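PDB 2OAS: 4-hydroxybutyrate coenzyme A transferase from Shewanella oneidensis, which probably transfers coenzyme A between carboxylic acids such as acetate and 4-hydroxybutyrate, as a member of the acetyl-CoA hydrolase/transferase family. Local coordinates for residues G28-L34 with A114-V118; P101-R105 with M284-Q288. One frame throughout, in Å; residues are numbered along the deposited sequence.

Contact 1: G28-L34 with A114-V118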
loop_
_atom_site.group_PDB
_atom_site.type_symbol
_atom_site.label_atom_id
_atom_site.label_comp_id
_atom_site.label_asym_id
_atom_site.label_seq_id
_atom_site.Cartn_x
_atom_site.Cartn_y
_atom_site.Cartn_z
ATOM N N GLY A 28 -8.039 -19.449 15.780
ATOM C CA GLY A 28 -8.694 -20.238 16.806
ATOM C C GLY A 28 -9.425 -21.452 16.272
ATOM O O GLY A 28 -9.824 -22.321 17.044
ATOM N N ALA A 29 -9.591 -21.531 14.959
ATOM C CA ALA A 29 -10.305 -22.660 14.352
ATOM C C ALA A 29 -9.408 -23.787 13.870
ATOM O O ALA A 29 -9.910 -24.806 13.397
ATOM C CB ALA A 29 -11.175 -22.162 13.190
ATOM N N THR A 30 -8.092 -23.608 13.992
ATOM C CA THR A 30 -7.134 -24.627 13.576
ATOM C C THR A 30 -7.647 -25.995 14.021
ATOM O O THR A 30 -7.865 -26.237 15.191
ATOM C CB THR A 30 -5.735 -24.344 14.181
ATOM O OG1 THR A 30 -5.267 -23.087 13.697
ATOM C CG2 THR A 30 -4.737 -25.426 13.799
ATOM N N PRO A 31 -7.871 -26.897 13.062
ATOM C CA PRO A 31 -8.374 -28.243 13.335
ATOM C C PRO A 31 -7.343 -29.145 13.981
ATOM O O PRO A 31 -6.895 -30.119 13.375
ATOM C CB PRO A 31 -8.784 -28.751 11.949
ATOM C CG PRO A 31 -8.976 -27.504 11.134
ATOM C CD PRO A 31 -7.828 -26.647 11.605
ATOM N N LYS A 32 -6.982 -28.824 15.216
ATOM C CA LYS A 32 -5.999 -29.600 15.964
ATOM C C LYS A 32 -6.299 -31.105 15.969
ATOM O O LYS A 32 -5.405 -31.926 15.757
ATOM C CB LYS A 32 -5.933 -29.087 17.406
ATOM C CG LYS A 32 -4.786 -29.684 18.217
ATOM C CD LYS A 32 -4.803 -29.209 19.663
ATOM C CE LYS A 32 -3.661 -29.840 20.432
ATOM N NZ LYS A 32 -3.696 -31.321 20.285
ATOM N N VAL A 33 -7.555 -31.459 16.217
ATOM C CA VAL A 33 -7.958 -32.856 16.261
ATOM C C VAL A 33 -7.598 -33.577 14.974
ATOM O O VAL A 33 -7.134 -34.716 14.994
ATOM C CB VAL A 33 -9.480 -32.998 16.470
ATOM C CG1 VAL A 33 -9.864 -34.463 16.511
ATOM C CG2 VAL A 33 -9.896 -32.322 17.747
ATOM N N LEU A 34 -7.814 -32.911 13.851
ATOM C CA LEU A 34 -7.519 -33.490 12.549
ATOM C C LEU A 34 -6.049 -33.363 12.213
ATOM O O LEU A 34 -5.462 -34.282 11.664
ATOM C CB LEU A 34 -8.358 -32.800 11.472
ATOM C CG LEU A 34 -9.522 -33.573 10.837
ATOM C CD1 LEU A 34 -10.229 -34.435 11.862
ATOM C CD2 LEU A 34 -10.505 -32.573 10.182
ATOM N N ALA A 114 -9.227 -29.077 1.898
ATOM C CA ALA A 114 -9.246 -28.110 2.990
ATOM C C ALA A 114 -9.647 -28.780 4.295
ATOM O O ALA A 114 -10.690 -29.435 4.370
ATOM C CB ALA A 114 -10.219 -26.992 2.680
ATOM N N ILE A 115 -8.822 -28.617 5.322
ATOM C CA ILE A 115 -9.121 -29.186 6.621
ATOM C C ILE A 115 -9.807 -28.089 7.417
ATOM O O ILE A 115 -9.253 -26.999 7.596
ATOM C CB ILE A 115 -7.846 -29.584 7.394
ATOM C CG1 ILE A 115 -6.867 -30.328 6.478
ATOM C CG2 ILE A 115 -8.238 -30.429 8.596
ATOM C CD1 ILE A 115 -7.432 -31.575 5.846
ATOM N N ILE A 116 -11.006 -28.365 7.913
ATOM C CA ILE A 116 -11.704 -27.336 8.656
ATOM C C ILE A 116 -12.415 -27.839 9.900
ATOM O O ILE A 116 -12.630 -29.031 10.063
ATOM C CB ILE A 116 -12.726 -26.624 7.749
ATOM C CG1 ILE A 116 -13.804 -27.602 7.298
ATOM C CG2 ILE A 116 -12.035 -26.099 6.518
ATOM C CD1 ILE A 116 -14.854 -26.963 6.422
ATOM N N GLN A 117 -12.763 -26.912 10.781
ATOM C CA GLN A 117 -13.468 -27.228 12.013
ATOM C C GLN A 117 -14.786 -26.451 12.015
ATOM O O GLN A 117 -14.772 -25.215 11.970
ATOM C CB GLN A 117 -12.647 -26.802 13.216
ATOM C CG GLN A 117 -13.250 -27.270 14.521
ATOM C CD GLN A 117 -12.403 -26.936 15.710
ATOM O OE1 GLN A 117 -12.679 -27.370 16.821
ATOM N NE2 GLN A 117 -11.349 -26.160 15.485
ATOM N N VAL A 118 -15.915 -27.155 12.077
ATOM C CA VAL A 118 -17.223 -26.488 12.076
ATOM C C VAL A 118 -18.160 -26.887 13.201
ATOM O O VAL A 118 -17.946 -27.877 13.905
ATOM C CB VAL A 118 -18.003 -26.735 10.768
ATOM C CG1 VAL A 118 -17.219 -26.246 9.556
ATOM C CG2 VAL A 118 -18.323 -28.217 10.639
#

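Contact 2: P101-R105 with M284-Q288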
loop_
_atom_site.group_PDB
_atom_site.type_symbol
_atom_site.label_atom_id
_atom_site.label_comp_id
_atom_site.label_asym_id
_atom_site.label_seq_id
_atom_site.Cartn_x
_atom_site.Cartn_y
_atom_site.Cartn_z
ATOM N N PRO A 101 -8.062 -14.783 -0.607
ATOM C CA PRO A 101 -9.277 -15.354 -1.207
ATOM C C PRO A 101 -9.225 -15.291 -2.726
ATOM O O PRO A 101 -9.664 -16.216 -3.417
ATOM C CB PRO A 101 -10.386 -14.471 -0.652
ATOM C CG PRO A 101 -9.873 -14.113 0.689
ATOM C CD PRO A 101 -8.419 -13.756 0.381
ATOM N N LYS A 102 -8.672 -14.196 -3.235
ATOM C CA LYS A 102 -8.550 -13.999 -4.676
ATOM C C LYS A 102 -7.555 -14.979 -5.313
ATOM O O LYS A 102 -7.763 -15.445 -6.438
ATOM C CB LYS A 102 -8.117 -12.559 -4.987
ATOM C CG LYS A 102 -7.726 -12.341 -6.448
ATOM C CD LYS A 102 -6.454 -11.465 -6.582
ATOM C CE LYS A 102 -5.904 -11.503 -8.031
ATOM N NZ LYS A 102 -4.745 -10.580 -8.311
ATOM N N LEU A 103 -6.464 -15.272 -4.601
ATOM C CA LEU A 103 -5.443 -16.201 -5.086
ATOM C C LEU A 103 -6.079 -17.574 -5.267
ATOM O O LEU A 103 -5.726 -18.333 -6.174
ATOM C CB LEU A 103 -4.293 -16.303 -4.077
ATOM C CG LEU A 103 -2.999 -16.976 -4.550
ATOM C CD1 LEU A 103 -2.278 -16.034 -5.495
ATOM C CD2 LEU A 103 -2.097 -17.287 -3.376
ATOM N N PHE A 104 -7.017 -17.901 -4.386
ATOM C CA PHE A 104 -7.688 -19.184 -4.478
ATOM C C PHE A 104 -8.736 -19.146 -5.569
ATOM O O PHE A 104 -8.718 -19.974 -6.481
ATOM C CB PHE A 104 -8.351 -19.561 -3.155
ATOM C CG PHE A 104 -7.393 -19.780 -2.030
ATOM C CD1 PHE A 104 -6.055 -20.074 -2.279
ATOM C CD2 PHE A 104 -7.832 -19.709 -0.714
ATOM C CE1 PHE A 104 -5.158 -20.289 -1.234
ATOM C CE2 PHE A 104 -6.951 -19.928 0.346
ATOM C CZ PHE A 104 -5.605 -20.217 0.086
ATOM N N ARG A 105 -9.641 -18.176 -5.489
ATOM C CA ARG A 105 -10.713 -18.069 -6.480
ATOM C C ARG A 105 -10.243 -17.897 -7.921
ATOM O O ARG A 105 -10.829 -18.479 -8.831
ATOM C CB ARG A 105 -11.676 -16.942 -6.089
ATOM C CG ARG A 105 -12.680 -17.387 -5.027
ATOM C CD ARG A 105 -13.103 -16.272 -4.083
ATOM N NE ARG A 105 -14.040 -16.792 -3.092
ATOM C CZ ARG A 105 -14.415 -16.156 -1.988
ATOM N NH1 ARG A 105 -13.941 -14.950 -1.700
ATOM N NH2 ARG A 105 -15.274 -16.745 -1.170
HETATM N N MSE A 284 -17.268 -11.797 8.787
HETATM C CA MSE A 284 -17.264 -11.613 7.354
HETATM C C MSE A 284 -15.958 -12.083 6.738
HETATM O O MSE A 284 -14.935 -12.154 7.419
HETATM C CB MSE A 284 -17.451 -10.133 7.085
HETATM C CG MSE A 284 -17.772 -9.743 5.675
HETATM SE SE MSE A 284 -18.075 -7.844 5.731
HETATM C CE MSE A 284 -19.919 -7.910 6.303
ATOM N N ASP A 285 -16.012 -12.380 5.442
ATOM C CA ASP A 285 -14.866 -12.837 4.655
ATOM C C ASP A 285 -13.806 -11.745 4.557
ATOM O O ASP A 285 -14.115 -10.621 4.176
ATOM C CB ASP A 285 -15.353 -13.228 3.253
ATOM C CG ASP A 285 -14.217 -13.471 2.266
ATOM O OD1 ASP A 285 -13.057 -13.659 2.696
ATOM O OD2 ASP A 285 -14.494 -13.488 1.049
ATOM N N ILE A 286 -12.558 -12.074 4.891
ATOM C CA ILE A 286 -11.473 -11.097 4.847
ATOM C C ILE A 286 -11.372 -10.341 3.526
ATOM O O ILE A 286 -10.866 -9.223 3.487
ATOM C CB ILE A 286 -10.110 -11.753 5.088
ATOM C CG1 ILE A 286 -9.981 -12.971 4.184
ATOM C CG2 ILE A 286 -9.949 -12.115 6.545
ATOM C CD1 ILE A 286 -8.619 -13.559 4.187
ATOM N N GLU A 287 -11.826 -10.946 2.438
ATOM C CA GLU A 287 -11.760 -10.262 1.151
ATOM C C GLU A 287 -12.593 -8.990 1.194
ATOM O O GLU A 287 -12.366 -8.074 0.408
ATOM C CB GLU A 287 -12.251 -11.169 0.029
ATOM C CG GLU A 287 -12.152 -10.524 -1.339
ATOM C CD GLU A 287 -12.414 -11.505 -2.466
ATOM O OE1 GLU A 287 -12.533 -11.061 -3.623
ATOM O OE2 GLU A 287 -12.495 -12.721 -2.195
ATOM N N GLN A 288 -13.550 -8.942 2.120
ATOM C CA GLN A 288 -14.425 -7.782 2.296
ATOM C C GLN A 288 -14.050 -6.950 3.524
ATOM O O GLN A 288 -13.841 -5.745 3.410
ATOM C CB GLN A 288 -15.885 -8.216 2.437
ATOM C CG GLN A 288 -16.672 -8.260 1.155
ATOM C CD GLN A 288 -16.111 -9.246 0.161
ATOM O OE1 GLN A 288 -15.374 -8.869 -0.755
ATOM N NE2 GLN A 288 -16.446 -10.528 0.340
#

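Contact 1: G28-L34 with A114-V118
Gln-117 and Ala-29 make the polar half of this contact, and the packing of Pro-31 and Leu-34 against Ile-115 makes the other. Gln-117 reaches out from the strand with CG anti to its backbone N (chi1 -172°) and the rest of the chain extended, which carries the amide to the turn ahead of helix 32-41. There NE2 donates to Ala-29 O at 2.9 Å. The acceptor lies in the plane of the amide, yet the donor stands well above the plane of the Ala-29 carbonyl, so the bond is suited to the glutamine more than to its partner. Asn-151 binds OE1 of the same amide, and with both ends engaged the flip of Gln-117 is fixed.

Pro-31, the N-cap residue and the centre of an inverse gamma turn, lays the CG corner of its ring on the strand backbone, with CG 3.6 Å from Ile-115 O and 3.7 Å from Ile-116 C. About one turn further on, Leu-34 slants across Ile-115. The touching branch of the isoleucine is CG2, which projects anti to the backbone N and meets Leu-34 CD2 at 3.5 Å and Pro-31 CB at 3.8 Å. One methyl is thereby shared by the N-cap proline and by Leu-34 in the first turn of the helix.

The whole contact is buried. Strand 113-118 runs between parallel strands 21-24 and 145-150; the turn follows the first of these, and His-149 of the second touches both Leu-34 and Gln-117. Ile-116 points the other way, onto helix 136-142.

Contact 2: P101-R105 with M284-Q288
The last turn of helix 100-105 meets the beginning of helix 286-289, the backbones approaching most closely at Pro-101 and Glu-287, whose CA atoms are 6.1 Å apart. Arg-105 spans the gap with a chain bent at chi2 (148°), bringing NH1 within bonding distance of two carboxylates. Asp-285 OD2 accepts from NH1 at 3.2 Å in a nearly straight bond (170°), on its syn side and close to the guanidinium plane, although the two flat groups are turned 72° apart. Glu-287 OE2 is nearer, 2.7 Å from NH1, but this hydrogen bond is bent and weak. The far nitrogen, NH2, goes to Gln-141 of helix 136-142.

Beside the charges, the Pro-101 ring packs obliquely against Ile-286, with CG 3.7 Å from Ile-286 CG1, while Pro-101 CB approaches the Glu-287 carboxylate at OE2 (3.1 Å).

Asp-285 does two jobs: as N-cap it takes the Glu-287 N-H on OD1 at 3.0 Å, and its other oxygen holds the arginine, tying one helix to the other. The Ile-286 side chain lies about 7 Å from the bound coenzyme A and about 6 Å from that of Glu-233, the covalent CoA site. The shared cation, linking the two halves of the chain, probably offsets the repulsion between the carboxylates and favours their ionised forms, though one arginine cannot neutralise both.

In the fold
Contacts 1 and 2 lie 19 Å apart between centres, with nearest atoms about 8 Å apart, and they do not touch. Their segments alternate along the chain: 28-34, 101-105, 114-118, then 284-288. Helix 100-105 is followed, after a short loop, by strand 113-118, so one run of chain serves both. Helix 136-142 is a common neighbour, touching Ile-116 of contact 1 as well as Pro-101 and Arg-105 of contact 2. Contact 1 packs a turn and the start of helix 32-41 on a central strand of the N-terminal parallel sheet, whereas contact 2 joins that domain to the C-terminal part of the chain. Together they illustrate consolidation within a domain and docking between two.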